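GrgF (Penicillium sp. sh18, PDB 6LZH) acts as a polyketide transferase of the alpha/beta hydrolase fold in gregatin A biosynthesis, where two polyketide chains are fused, probably through a Claisen condensation. Local coordinates at residues K54-E58 with H59-C63; N250-E253 with H254-E257. One frame throughout, in Å; residues are numbered along the deposited sequence.

Contact 1. Residues K54-E58 with H59-C63; sequences KWFQE and HGITC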
loop_
_atom_site.group_PDB
_atom_site.type_symbol
_atom_site.label_atom_id
_atom_site.label_comp_id
_atom_site.label_asym_id
_atom_site.label_seq_id
_atom_site.Cartn_x
_atom_site.Cartn_y
_atom_site.Cartn_z
ATOM N N LYS A 54 -9.432 -21.902 21.325
ATOM C CA LYS A 54 -10.165 -22.700 22.303
ATOM C C LYS A 54 -9.819 -22.286 23.731
ATOM O O LYS A 54 -10.708 -22.176 24.587
ATOM C CB LYS A 54 -9.861 -24.186 22.082
ATOM C CG LYS A 54 -10.650 -25.109 22.999
ATOM C CD LYS A 54 -12.105 -25.186 22.562
ATOM C CE LYS A 54 -12.894 -26.243 23.328
ATOM N NZ LYS A 54 -13.993 -25.633 24.151
ATOM N N TRP A 55 -8.531 -22.039 24.002
ATOM C CA TRP A 55 -8.118 -21.595 25.330
ATOM C C TRP A 55 -8.746 -20.250 25.695
ATOM O O TRP A 55 -9.240 -20.074 26.813
ATOM C CB TRP A 55 -6.590 -21.514 25.397
ATOM C CG TRP A 55 -6.025 -21.275 26.771
ATOM C CD1 TRP A 55 -5.516 -22.221 27.629
ATOM C CD2 TRP A 55 -5.881 -20.011 27.442
ATOM N NE1 TRP A 55 -5.080 -21.618 28.778
ATOM C CE2 TRP A 55 -5.288 -20.267 28.691
ATOM C CE3 TRP A 55 -6.201 -18.689 27.106
ATOM C CZ2 TRP A 55 -5.004 -19.249 29.614
ATOM C CZ3 TRP A 55 -5.921 -17.671 28.024
ATOM C CH2 TRP A 55 -5.320 -17.958 29.260
ATOM N N PHE A 56 -8.683 -19.267 24.783
ATOM C CA PHE A 56 -9.317 -17.971 25.036
ATOM C C PHE A 56 -10.823 -18.120 25.210
ATOM O O PHE A 56 -11.428 -17.470 26.072
ATOM C CB PHE A 56 -9.030 -16.982 23.890
ATOM C CG PHE A 56 -7.648 -16.362 23.937
ATOM C CD1 PHE A 56 -7.184 -15.742 25.085
ATOM C CD2 PHE A 56 -6.815 -16.408 22.822
ATOM C CE1 PHE A 56 -5.901 -15.175 25.126
ATOM C CE2 PHE A 56 -5.525 -15.854 22.860
ATOM C CZ PHE A 56 -5.081 -15.229 23.999
ATOM N N GLN A 57 -11.450 -18.931 24.359
ATOM C CA GLN A 57 -12.885 -19.186 24.494
ATOM C C GLN A 57 -13.217 -19.723 25.889
ATOM O O GLN A 57 -14.199 -19.300 26.515
ATOM C CB GLN A 57 -13.324 -20.170 23.403
ATOM C CG GLN A 57 -14.806 -20.549 23.425
ATOM C CD GLN A 57 -15.133 -21.725 22.532
ATOM O OE1 GLN A 57 -14.278 -22.572 22.245
ATOM N NE2 GLN A 57 -16.385 -21.793 22.089
ATOM N N GLU A 58 -12.393 -20.651 26.395
ATOM C CA GLU A 58 -12.611 -21.224 27.718
ATOM C C GLU A 58 -12.451 -20.190 28.820
ATOM O O GLU A 58 -12.964 -20.398 29.926
ATOM C CB GLU A 58 -11.651 -22.395 27.951
ATOM C CG GLU A 58 -12.051 -23.669 27.246
ATOM C CD GLU A 58 -10.931 -24.676 27.200
ATOM O OE1 GLU A 58 -9.802 -24.323 27.596
ATOM O OE2 GLU A 58 -11.180 -25.815 26.773
ATOM N N HIS A 59 -11.755 -19.084 28.544
ATOM C CA HIS A 59 -11.622 -17.969 29.471
ATOM C C HIS A 59 -12.554 -16.807 29.135
ATOM O O HIS A 59 -12.289 -15.668 29.532
ATOM C CB HIS A 59 -10.161 -17.509 29.515
ATOM C CG HIS A 59 -9.251 -18.522 30.144
ATOM N ND1 HIS A 59 -8.840 -19.665 29.490
ATOM C CD2 HIS A 59 -8.716 -18.588 31.388
ATOM C CE1 HIS A 59 -8.080 -20.383 30.298
ATOM N NE2 HIS A 59 -7.986 -19.748 31.454
ATOM N N GLY A 60 -13.637 -17.063 28.416
ATOM C CA GLY A 60 -14.675 -16.067 28.246
ATOM C C GLY A 60 -14.523 -15.139 27.062
ATOM O O GLY A 60 -15.286 -14.166 26.955
ATOM N N ILE A 61 -13.590 -15.403 26.154
ATOM C CA ILE A 61 -13.374 -14.532 25.003
ATOM C C ILE A 61 -13.883 -15.222 23.745
ATOM O O ILE A 61 -13.403 -16.307 23.392
ATOM C CB ILE A 61 -11.892 -14.161 24.836
ATOM C CG1 ILE A 61 -11.387 -13.412 26.065
ATOM C CG2 ILE A 61 -11.711 -13.339 23.551
ATOM C CD1 ILE A 61 -9.876 -13.503 26.232
ATOM N N THR A 62 -14.816 -14.570 23.041
ATOM C CA THR A 62 -15.297 -15.081 21.758
ATOM C C THR A 62 -14.267 -14.821 20.667
ATOM O O THR A 62 -13.879 -13.672 20.428
ATOM C CB THR A 62 -16.641 -14.441 21.389
ATOM O OG1 THR A 62 -17.646 -14.866 22.316
ATOM C CG2 THR A 62 -17.083 -14.879 20.008
ATOM N N CYS A 63 -13.828 -15.880 19.986
ATOM C CA CYS A 63 -12.753 -15.763 19.012
ATOM C C CYS A 63 -13.252 -15.998 17.590
ATOM O O CYS A 63 -14.070 -16.891 17.335
ATOM C CB CYS A 63 -11.615 -16.753 19.337
ATOM S SG CYS A 63 -10.843 -16.409 20.944
#

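Contact 2. Residues N250-E253 with H254-E257; sequences NCFE and HMKE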
loop_
_atom_site.group_PDB
_atom_site.type_symbol
_atom_site.label_atom_id
_atom_site.label_comp_id
_atom_site.label_asym_id
_atom_site.label_seq_id
_atom_site.Cartn_x
_atom_site.Cartn_y
_atom_site.Cartn_z
ATOM N N ASN A 250 12.832 -3.537 17.339
ATOM C CA ASN A 250 12.849 -2.283 16.594
ATOM C C ASN A 250 11.430 -1.776 16.370
ATOM O O ASN A 250 11.135 -0.596 16.591
ATOM C CB ASN A 250 13.587 -2.489 15.267
ATOM C CG ASN A 250 15.112 -2.476 15.444
ATOM O OD1 ASN A 250 15.613 -2.026 16.482
ATOM N ND2 ASN A 250 15.850 -2.950 14.438
ATOM N N CYS A 251 10.526 -2.668 15.976
ATOM C CA CYS A 251 9.131 -2.271 15.827
ATOM C C CYS A 251 8.555 -1.784 17.159
ATOM O O CYS A 251 7.911 -0.724 17.223
ATOM C CB CYS A 251 8.328 -3.439 15.254
ATOM S SG CYS A 251 6.599 -3.032 14.871
ATOM N N PHE A 252 8.781 -2.544 18.237
ATOM C CA PHE A 252 8.311 -2.109 19.554
ATOM C C PHE A 252 8.861 -0.730 19.906
ATOM O O PHE A 252 8.142 0.109 20.460
ATOM C CB PHE A 252 8.694 -3.118 20.637
ATOM C CG PHE A 252 8.025 -2.858 21.975
ATOM C CD1 PHE A 252 6.721 -3.281 22.196
ATOM C CD2 PHE A 252 8.686 -2.185 22.998
ATOM C CE1 PHE A 252 6.075 -3.034 23.392
ATOM C CE2 PHE A 252 8.043 -1.940 24.241
ATOM C CZ PHE A 252 6.730 -2.363 24.419
ATOM N N GLU A 253 10.128 -0.475 19.578
ATOM C CA GLU A 253 10.716 0.814 19.919
ATOM C C GLU A 253 10.032 1.954 19.174
ATOM O O GLU A 253 9.902 3.054 19.718
ATOM C CB GLU A 253 12.221 0.783 19.652
ATOM C CG GLU A 253 12.946 -0.107 20.664
ATOM C CD GLU A 253 14.450 -0.143 20.504
ATOM O OE1 GLU A 253 15.104 0.883 20.787
ATOM O OE2 GLU A 253 14.980 -1.206 20.118
ATOM N N HIS A 254 9.536 1.698 17.954
ATOM C CA HIS A 254 8.830 2.718 17.177
ATOM C C HIS A 254 7.407 2.961 17.663
ATOM O O HIS A 254 6.819 3.995 17.331
ATOM C CB HIS A 254 8.795 2.327 15.696
ATOM C CG HIS A 254 10.078 2.592 14.977
ATOM N ND1 HIS A 254 11.134 1.708 14.989
ATOM C CD2 HIS A 254 10.477 3.646 14.226
ATOM C CE1 HIS A 254 12.128 2.203 14.270
ATOM N NE2 HIS A 254 11.755 3.379 13.798
ATOM N N MET A 255 6.842 2.045 18.441
ATOM C CA MET A 255 5.500 2.253 18.954
ATOM C C MET A 255 5.501 3.233 20.136
ATOM O O MET A 255 6.504 3.420 20.835
ATOM C CB MET A 255 4.880 0.910 19.370
ATOM C CG MET A 255 4.685 -0.034 18.176
ATOM S SD MET A 255 4.588 -1.780 18.632
ATOM C CE MET A 255 3.118 -1.800 19.642
ATOM N N LYS A 256 4.351 3.861 20.358
ATOM C CA LYS A 256 4.151 4.721 21.518
ATOM C C LYS A 256 3.448 3.972 22.653
ATOM O O LYS A 256 2.792 2.943 22.441
ATOM C CB LYS A 256 3.332 5.951 21.136
ATOM C CG LYS A 256 4.060 6.947 20.222
ATOM C CD LYS A 256 3.029 7.866 19.570
ATOM C CE LYS A 256 3.507 9.296 19.421
ATOM N NZ LYS A 256 4.589 9.429 18.410
ATOM N N GLU A 257 3.574 4.516 23.870
ATOM C CA GLU A 257 2.764 4.042 24.993
ATOM C C GLU A 257 1.299 4.389 24.737
ATOM O O GLU A 257 1.005 5.394 24.090
ATOM C CB GLU A 257 3.225 4.681 26.310
ATOM C CG GLU A 257 4.622 4.247 26.801
ATOM C CD GLU A 257 4.682 2.776 27.148
ATOM O OE1 GLU A 257 3.616 2.191 27.475
ATOM O OE2 GLU A 257 5.797 2.212 27.108
#

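Contact 1. Residues K54-E58 with H59-C63
The imidazole of H59 lies over one face of the W55 indole in a face-to-face stack, the six-membered ring of W55 and the H59 ring having centroids 3.7 Å apart and planes inclined by 23°. The tilt brings one corner closest: H59 CE1 sits 3.2 Å from W55 CE2, displaced toward the rim of the indole. F56 CD1 lies at the indole edge, in plane, while the W55 carbonyl oxygen meets the edge of the imidazole. There H59 ND1 donates to W55 O over 2.7 Å, nearly straight at 167° and almost within the imidazole plane. With CG anti to its own carbonyl carbon (chi1 -68°), H59 folds back over the last helical turn, which lets one ring both stack and hydrogen-bond.

The backbone closes in a Schellman motif. I61 N reaches F56 O at 3.0 Å and G60 N reaches Q57 O at the same length, with G60 as the C-prime residue at positive phi, where a CB would collide with the preceding carbonyl oxygen. F56 O also accepts from H59 N, the two donors coming from opposite faces of its carbonyl plane. Past the turn, I61 CD1 lies 3.7 Å from F56 CD1, the two side chains running alongside each other, and C63 SG packs 3.5 Å from F56 CB. W55 NE1 bonds to E278 of helix 277-292, whose L285 touches H59; L35 of strand 32-38 meets F56, I61 and C63. The cap thus turns the chain from helix into strand within a beta-alpha-beta unit. W55 O, a carbonyl oxygen, can only accept, so the proton it receives is on ND1; stack and bond together probably hold the H59 ring in one rotation.

Contact 2. Residues N250-E253 with H254-E257
The C-terminal turn of helix 245-254, where the chain leaves for strand 259-264, is closed by contacts that H254 and M255 make back to N250, C251 and F252. H254 donates twice to one acceptor: ND1 to N250 O at 2.8 Å and 170°, and its backbone N to the same oxygen at 3.1 Å. These donors approach from opposite faces of the carbonyl plane, ND1 standing 47° out of it, while the oxygen lies nearly in the imidazole plane at the ring edge. Chi1 of -78° leaves CG beside the backbone N, turning the ring back toward that carbonyl.

M255, the first residue to leave helical backbone angles, donates its N to F252 O at 3.1 Å and more weakly to C251 O. Its first two torsions carry the side chain back along the helix end, where M255 CG comes 3.4 Å from C251 O; the bend at chi3 turns only the methyl CE. M255 SD lies farther off, 4.4 Å from both C251 SG and F252 CD1, the latter an oblique Met-aromatic contact. An alanine in place of M255 would keep the backbone bonds but would probably open a gap beside C251 and leave the F252 ring without its sulfur neighbour.

K259 ties the turn to the following strand, bonding through NZ to the carbonyl oxygens of F252 and M255 and making a cation-pi contact with F252. C251, F252 and M255 all touch M234 of strand 232-237, so this helix end packs against the central sheet next to 259-264, one of the sheet's two outermost strands in this chain.

Overall arrangement
Contact 1 precedes contact 2 along the chain without touching it: their centres are 28 Å apart and their nearest atoms about 16 Å. Both lie where a helix leads into a strand of the same eight-stranded sheet, contact 1 before strand 62-66 and contact 2 before strand 259-264. In each, a histidine ND1 turns back to a carbonyl four residues earlier, but only contact 1 adds a ring stack and a glycine-based Schellman ending. Contact 1 lies away from the active-site residues and the sodium sites. In contact 2, the C251 side chain is about 12 Å from that of D240, a likely active-site residue with C115 and H269, and about 12 Å from a bound sodium ion.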